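Local coordinates for protein carbohydrate esterase family 2 (CE2) (Chaetomium olivicolor, PDB 4XVH) that probably removes acetyl groups from xylan as a GDSL-type carbohydrate esterase joined to a jelly-roll beta-sandwich domain, at residues V228-Q240 with T273-L285. Numbering follows the deposited sequence.
Sequences VAAYTDAMVKFVQ and TQTNAIKNAVSRL
T232 drops as a knob into the hole formed by A277, N280, A281 and R284, and two small alanines let the helices pack with axes 8.8 Å apart, inclined at 40°. Its CG2, anti to the backbone N, points into this hole, near R284 NH1, while OG1, set beside that N, touches A277 CB, donates to V228 O of its own helix, and receives a hydrogen bond from a water that in turn accepts from N280 ND2. Apolar packing continues along the interface: M235 CG lies 3.8 Å from A281 CB, V236 CG2 rests on the same alanine, and the methyls of L285 pack against V236 and V239, its CD2 3.8 Å from V239 CG1.

On the exposed flank, R284 reaches D233 in a salt bridge, NH2 lying 2.8 Å from OD1 on the anti side of the carboxylate and well out of its plane, which is turned 59° from the guanidinium; NH1 adds a weak bond to the same oxygen. V236 CG2 lies over one guanidinium face, so the long arginine serves both charge and packing.

On the buried side of the pair, Q274 NE2 donates to Y231 OH (3.2 Å, 162°), the hydroxyl lying near the amide plane. Y231 OH also bonds L212 O, Q274 OE1 takes S256 N, and A277 CB meets the ring edge. A phenylalanine here, lacking the hydroxyl, would probably leave Q274 NE2 with just its weak bond to L212 O among the partners described and its amide less firmly held.

Both helices belong to the alpha/beta SGNH-hydrolase domain: M235 and I278 both touch L253 of strand 250-254, V239 meets F251, and I278 also meets F291 of strand 289-292, placing the pair against the parallel sheet.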
loop_
_atom_site.group_PDB
_atom_site.type_symbol
_atom_site.label_atom_id
_atom_site.label_comp_id
_atom_site.label_asym_id
_atom_site.label_seq_id
_atom_site.Cartn_x
_atom_site.Cartn_y
_atom_site.Cartn_z
ATOM N N VAL A 228 -25.242 -3.635 -4.065
ATOM C CA VAL A 228 -24.801 -3.049 -2.801
ATOM C C VAL A 228 -24.766 -4.059 -1.668
ATOM O O VAL A 228 -23.828 -4.061 -0.844
ATOM C CB VAL A 228 -25.682 -1.865 -2.398
ATOM C CG1 VAL A 228 -25.258 -1.315 -1.037
ATOM C CG2 VAL A 228 -25.569 -0.767 -3.449
ATOM N N ALA A 229 -25.773 -4.927 -1.644
ATOM C CA ALA A 229 -25.885 -5.936 -0.617
ATOM C C ALA A 229 -24.699 -6.872 -0.706
ATOM O O ALA A 229 -24.114 -7.238 0.315
ATOM C CB ALA A 229 -27.200 -6.707 -0.752
ATOM N N ALA A 230 -24.331 -7.245 -1.929
ATOM C CA ALA A 230 -23.172 -8.115 -2.137
ATOM C C ALA A 230 -21.885 -7.408 -1.727
ATOM O O ALA A 230 -20.993 -8.018 -1.128
ATOM C CB ALA A 230 -23.096 -8.566 -3.579
ATOM N N TYR A 231 -21.779 -6.115 -2.024
ATOM C CA TYR A 231 -20.574 -5.357 -1.626
ATOM C C TYR A 231 -20.439 -5.353 -0.089
ATOM O O TYR A 231 -19.379 -5.665 0.479
ATOM C CB TYR A 231 -20.653 -3.937 -2.180
ATOM C CG TYR A 231 -19.563 -2.978 -1.724
ATOM C CD1 TYR A 231 -18.255 -3.096 -2.191
ATOM C CD2 TYR A 231 -19.868 -1.934 -0.864
ATOM C CE1 TYR A 231 -17.270 -2.213 -1.772
ATOM C CE2 TYR A 231 -18.899 -1.049 -0.430
ATOM C CZ TYR A 231 -17.609 -1.171 -0.883
ATOM O OH TYR A 231 -16.668 -0.260 -0.442
ATOM N N THR A 232 -21.545 -5.044 0.574
ATOM C CA THR A 232 -21.613 -5.064 2.032
ATOM C C THR A 232 -21.269 -6.446 2.600
ATOM O O THR A 232 -20.443 -6.570 3.512
ATOM C CB THR A 232 -23.022 -4.675 2.502
ATOM O OG1 THR A 232 -23.407 -3.432 1.904
ATOM C CG2 THR A 232 -23.074 -4.559 4.029
ATOM N N ASP A 233 -21.951 -7.474 2.081
ATOM C CA ASP A 233 -21.735 -8.843 2.544
ATOM C C ASP A 233 -20.263 -9.243 2.379
ATOM O O ASP A 233 -19.700 -9.914 3.237
ATOM C CB ASP A 233 -22.614 -9.837 1.779
ATOM C CG ASP A 233 -24.101 -9.765 2.154
ATOM O OD1 ASP A 233 -24.469 -9.108 3.151
ATOM O OD2 ASP A 233 -24.912 -10.399 1.427
ATOM N N ALA A 234 -19.653 -8.850 1.258
ATOM C CA ALA A 234 -18.270 -9.192 0.968
ATOM C C ALA A 234 -17.294 -8.485 1.885
ATOM O O ALA A 234 -16.231 -9.030 2.237
ATOM C CB ALA A 234 -17.929 -8.846 -0.461
ATOM N N MET A 235 -17.620 -7.244 2.218
ATOM C CA MET A 235 -16.780 -6.485 3.141
ATOM C C MET A 235 -16.764 -7.197 4.513
ATOM O O MET A 235 -15.718 -7.370 5.113
ATOM C CB MET A 235 -17.294 -5.052 3.269
ATOM C CG MET A 235 -16.431 -4.164 4.155
ATOM S SD MET A 235 -14.795 -3.776 3.408
ATOM C CE MET A 235 -15.202 -2.463 2.237
ATOM N N VAL A 236 -17.931 -7.631 4.981
ATOM C CA VAL A 236 -17.994 -8.362 6.243
ATOM C C VAL A 236 -17.173 -9.657 6.146
ATOM O O VAL A 236 -16.326 -9.936 6.994
ATOM C CB VAL A 236 -19.453 -8.658 6.629
ATOM C CG1 VAL A 236 -19.519 -9.636 7.803
ATOM C CG2 VAL A 236 -20.169 -7.342 6.967
ATOM N N LYS A 237 -17.366 -10.403 5.066
ATOM C CA LYS A 237 -16.663 -11.666 4.892
ATOM C C LYS A 237 -15.126 -11.503 4.802
ATOM O O LYS A 237 -14.369 -12.314 5.351
ATOM C CB LYS A 237 -17.214 -12.367 3.643
ATOM C CG LYS A 237 -16.616 -13.732 3.360
ATOM C CD LYS A 237 -16.898 -14.712 4.506
ATOM C CE LYS A 237 -16.604 -16.161 4.073
ATOM N NZ LYS A 237 -15.325 -16.206 3.278
ATOM N N PHE A 238 -14.671 -10.455 4.107
ATOM C CA PHE A 238 -13.241 -10.203 3.939
ATOM C C PHE A 238 -12.597 -9.935 5.322
ATOM O O PHE A 238 -11.576 -10.513 5.666
ATOM C CB PHE A 238 -13.000 -9.020 2.987
ATOM C CG PHE A 238 -11.542 -8.801 2.628
ATOM C CD1 PHE A 238 -10.642 -9.859 2.645
ATOM C CD2 PHE A 238 -11.080 -7.541 2.286
ATOM C CE1 PHE A 238 -9.288 -9.665 2.332
ATOM C CE2 PHE A 238 -9.741 -7.333 1.963
ATOM C CZ PHE A 238 -8.835 -8.427 1.993
ATOM N N VAL A 239 -13.226 -9.082 6.112
ATOM C CA VAL A 239 -12.741 -8.850 7.454
ATOM C C VAL A 239 -12.777 -10.146 8.280
ATOM O O VAL A 239 -11.796 -10.490 8.956
ATOM C CB VAL A 239 -13.549 -7.733 8.138
ATOM C CG1 VAL A 239 -13.236 -7.683 9.623
ATOM C CG2 VAL A 239 -13.223 -6.359 7.452
ATOM N N GLN A 240 -13.879 -10.892 8.213
ATOM C CA GLN A 240 -13.944 -12.131 8.963
ATOM C C GLN A 240 -12.811 -13.061 8.516
ATOM O O GLN A 240 -12.169 -13.706 9.351
ATOM C CB GLN A 240 -15.313 -12.785 8.793
ATOM C CG GLN A 240 -16.406 -12.048 9.552
ATOM C CD GLN A 240 -17.805 -12.519 9.203
ATOM O OE1 GLN A 240 -18.022 -13.157 8.178
ATOM N NE2 GLN A 240 -18.759 -12.210 10.062
ATOM N N THR A 273 -23.919 6.140 -1.121
ATOM C CA THR A 273 -24.255 4.713 -1.205
ATOM C C THR A 273 -23.108 3.842 -0.634
ATOM O O THR A 273 -23.356 2.922 0.162
ATOM C CB THR A 273 -24.562 4.294 -2.650
ATOM O OG1 THR A 273 -25.681 5.051 -3.133
ATOM C CG2 THR A 273 -24.924 2.813 -2.723
ATOM N N GLN A 274 -21.864 4.133 -1.033
ATOM C CA GLN A 274 -20.706 3.391 -0.506
ATOM C C GLN A 274 -20.546 3.609 0.985
ATOM O O GLN A 274 -20.220 2.681 1.728
ATOM C CB GLN A 274 -19.395 3.799 -1.180
ATOM C CG GLN A 274 -18.213 2.896 -0.757
ATOM C CD GLN A 274 -16.859 3.547 -0.944
ATOM O OE1 GLN A 274 -16.745 4.781 -0.984
ATOM N NE2 GLN A 274 -15.809 2.713 -1.070
ATOM N N THR A 275 -20.766 4.847 1.412
ATOM C CA THR A 275 -20.566 5.199 2.805
ATOM C C THR A 275 -21.522 4.430 3.685
ATOM O O THR A 275 -21.115 3.827 4.680
ATOM C CB THR A 275 -20.732 6.699 3.015
ATOM O OG1 THR A 275 -19.692 7.362 2.288
ATOM C CG2 THR A 275 -20.642 7.049 4.498
ATOM N N ASN A 276 -22.790 4.399 3.287
ATOM C CA ASN A 276 -23.788 3.671 4.066
ATOM C C ASN A 276 -23.524 2.169 4.087
ATOM O O ASN A 276 -23.714 1.506 5.116
ATOM C CB ASN A 276 -25.196 3.953 3.516
ATOM C CG ASN A 276 -25.664 5.375 3.822
ATOM O OD1 ASN A 276 -25.194 5.986 4.779
ATOM N ND2 ASN A 276 -26.613 5.888 3.027
ATOM N N ALA A 277 -23.105 1.625 2.943
ATOM C CA ALA A 277 -22.766 0.205 2.867
ATOM C C ALA A 277 -21.623 -0.149 3.830
ATOM O O ALA A 277 -21.674 -1.166 4.528
ATOM C CB ALA A 277 -22.400 -0.181 1.460
ATOM N N ILE A 278 -20.615 0.705 3.898
ATOM C CA ILE A 278 -19.505 0.433 4.789
ATOM C C ILE A 278 -19.933 0.526 6.253
ATOM O O ILE A 278 -19.562 -0.329 7.064
ATOM C CB ILE A 278 -18.308 1.388 4.479
ATOM C CG1 ILE A 278 -17.663 0.955 3.156
ATOM C CG2 ILE A 278 -17.270 1.392 5.612
ATOM C CD1 ILE A 278 -16.626 1.944 2.603
ATOM N N LYS A 279 -20.741 1.528 6.579
ATOM C CA LYS A 279 -21.232 1.676 7.942
ATOM C C LYS A 279 -22.047 0.471 8.347
ATOM O O LYS A 279 -21.960 -0.013 9.485
ATOM C CB LYS A 279 -22.075 2.950 8.080
ATOM C CG LYS A 279 -21.246 4.246 7.945
ATOM C CD LYS A 279 -22.127 5.461 8.187
ATOM C CE LYS A 279 -21.338 6.768 8.211
ATOM N NZ LYS A 279 -22.268 7.949 8.386
ATOM N N ASN A 280 -22.864 -0.007 7.419
ATOM C CA ASN A 280 -23.589 -1.254 7.645
ATOM C C ASN A 280 -22.638 -2.409 7.964
ATOM O O ASN A 280 -22.850 -3.136 8.926
ATOM C CB ASN A 280 -24.456 -1.603 6.428
ATOM C CG ASN A 280 -25.796 -0.900 6.446
ATOM O OD1 ASN A 280 -26.230 -0.386 7.480
ATOM N ND2 ASN A 280 -26.473 -0.884 5.299
ATOM N N ALA A 281 -21.594 -2.578 7.157
ATOM C CA ALA A 281 -20.587 -3.609 7.408
ATOM C C ALA A 281 -19.962 -3.445 8.793
ATOM O O ALA A 281 -19.808 -4.420 9.541
ATOM C CB ALA A 281 -19.494 -3.577 6.315
ATOM N N VAL A 282 -19.608 -2.208 9.137
ATOM C CA VAL A 282 -19.036 -1.916 10.454
ATOM C C VAL A 282 -19.993 -2.317 11.564
ATOM O O VAL A 282 -19.598 -2.962 12.526
ATOM C CB VAL A 282 -18.671 -0.430 10.592
ATOM C CG1 VAL A 282 -18.416 -0.058 12.067
ATOM C CG2 VAL A 282 -17.464 -0.120 9.718
ATOM N N SER A 283 -21.266 -1.974 11.412
ATOM C CA SER A 283 -22.282 -2.383 12.382
ATOM C C SER A 283 -22.343 -3.919 12.545
ATOM O O SER A 283 -22.423 -4.426 13.667
ATOM C CB SER A 283 -23.641 -1.824 11.965
ATOM O OG SER A 283 -24.643 -2.098 12.931
ATOM N N ARG A 284 -22.274 -4.664 11.441
ATOM C CA ARG A 284 -22.329 -6.123 11.525
ATOM C C ARG A 284 -21.047 -6.700 12.154
ATOM O O ARG A 284 -21.086 -7.750 12.805
ATOM C CB ARG A 284 -22.566 -6.758 10.144
ATOM C CG ARG A 284 -23.761 -6.191 9.356
ATOM C CD ARG A 284 -24.606 -7.269 8.693
ATOM N NE ARG A 284 -23.895 -8.154 7.767
ATOM C CZ ARG A 284 -24.051 -8.145 6.440
ATOM N NH1 ARG A 284 -24.892 -7.289 5.860
ATOM N NH2 ARG A 284 -23.362 -8.993 5.688
ATOM N N LEU A 285 -19.923 -6.005 11.989
ATOM C CA LEU A 285 -18.640 -6.556 12.432
ATOM C C LEU A 285 -18.366 -6.350 13.916
ATOM O O LEU A 285 -17.573 -7.070 14.511
ATOM C CB LEU A 285 -17.502 -5.947 11.613
ATOM C CG LEU A 285 -17.414 -6.463 10.181
ATOM C CD1 LEU A 285 -16.490 -5.545 9.339
ATOM C CD2 LEU A 285 -16.957 -7.920 10.126
HETATM O O HOH W 1 -26.255 -6.726 2.935
HETATM O O HOH W 2 -25.521 -2.129 2.893
#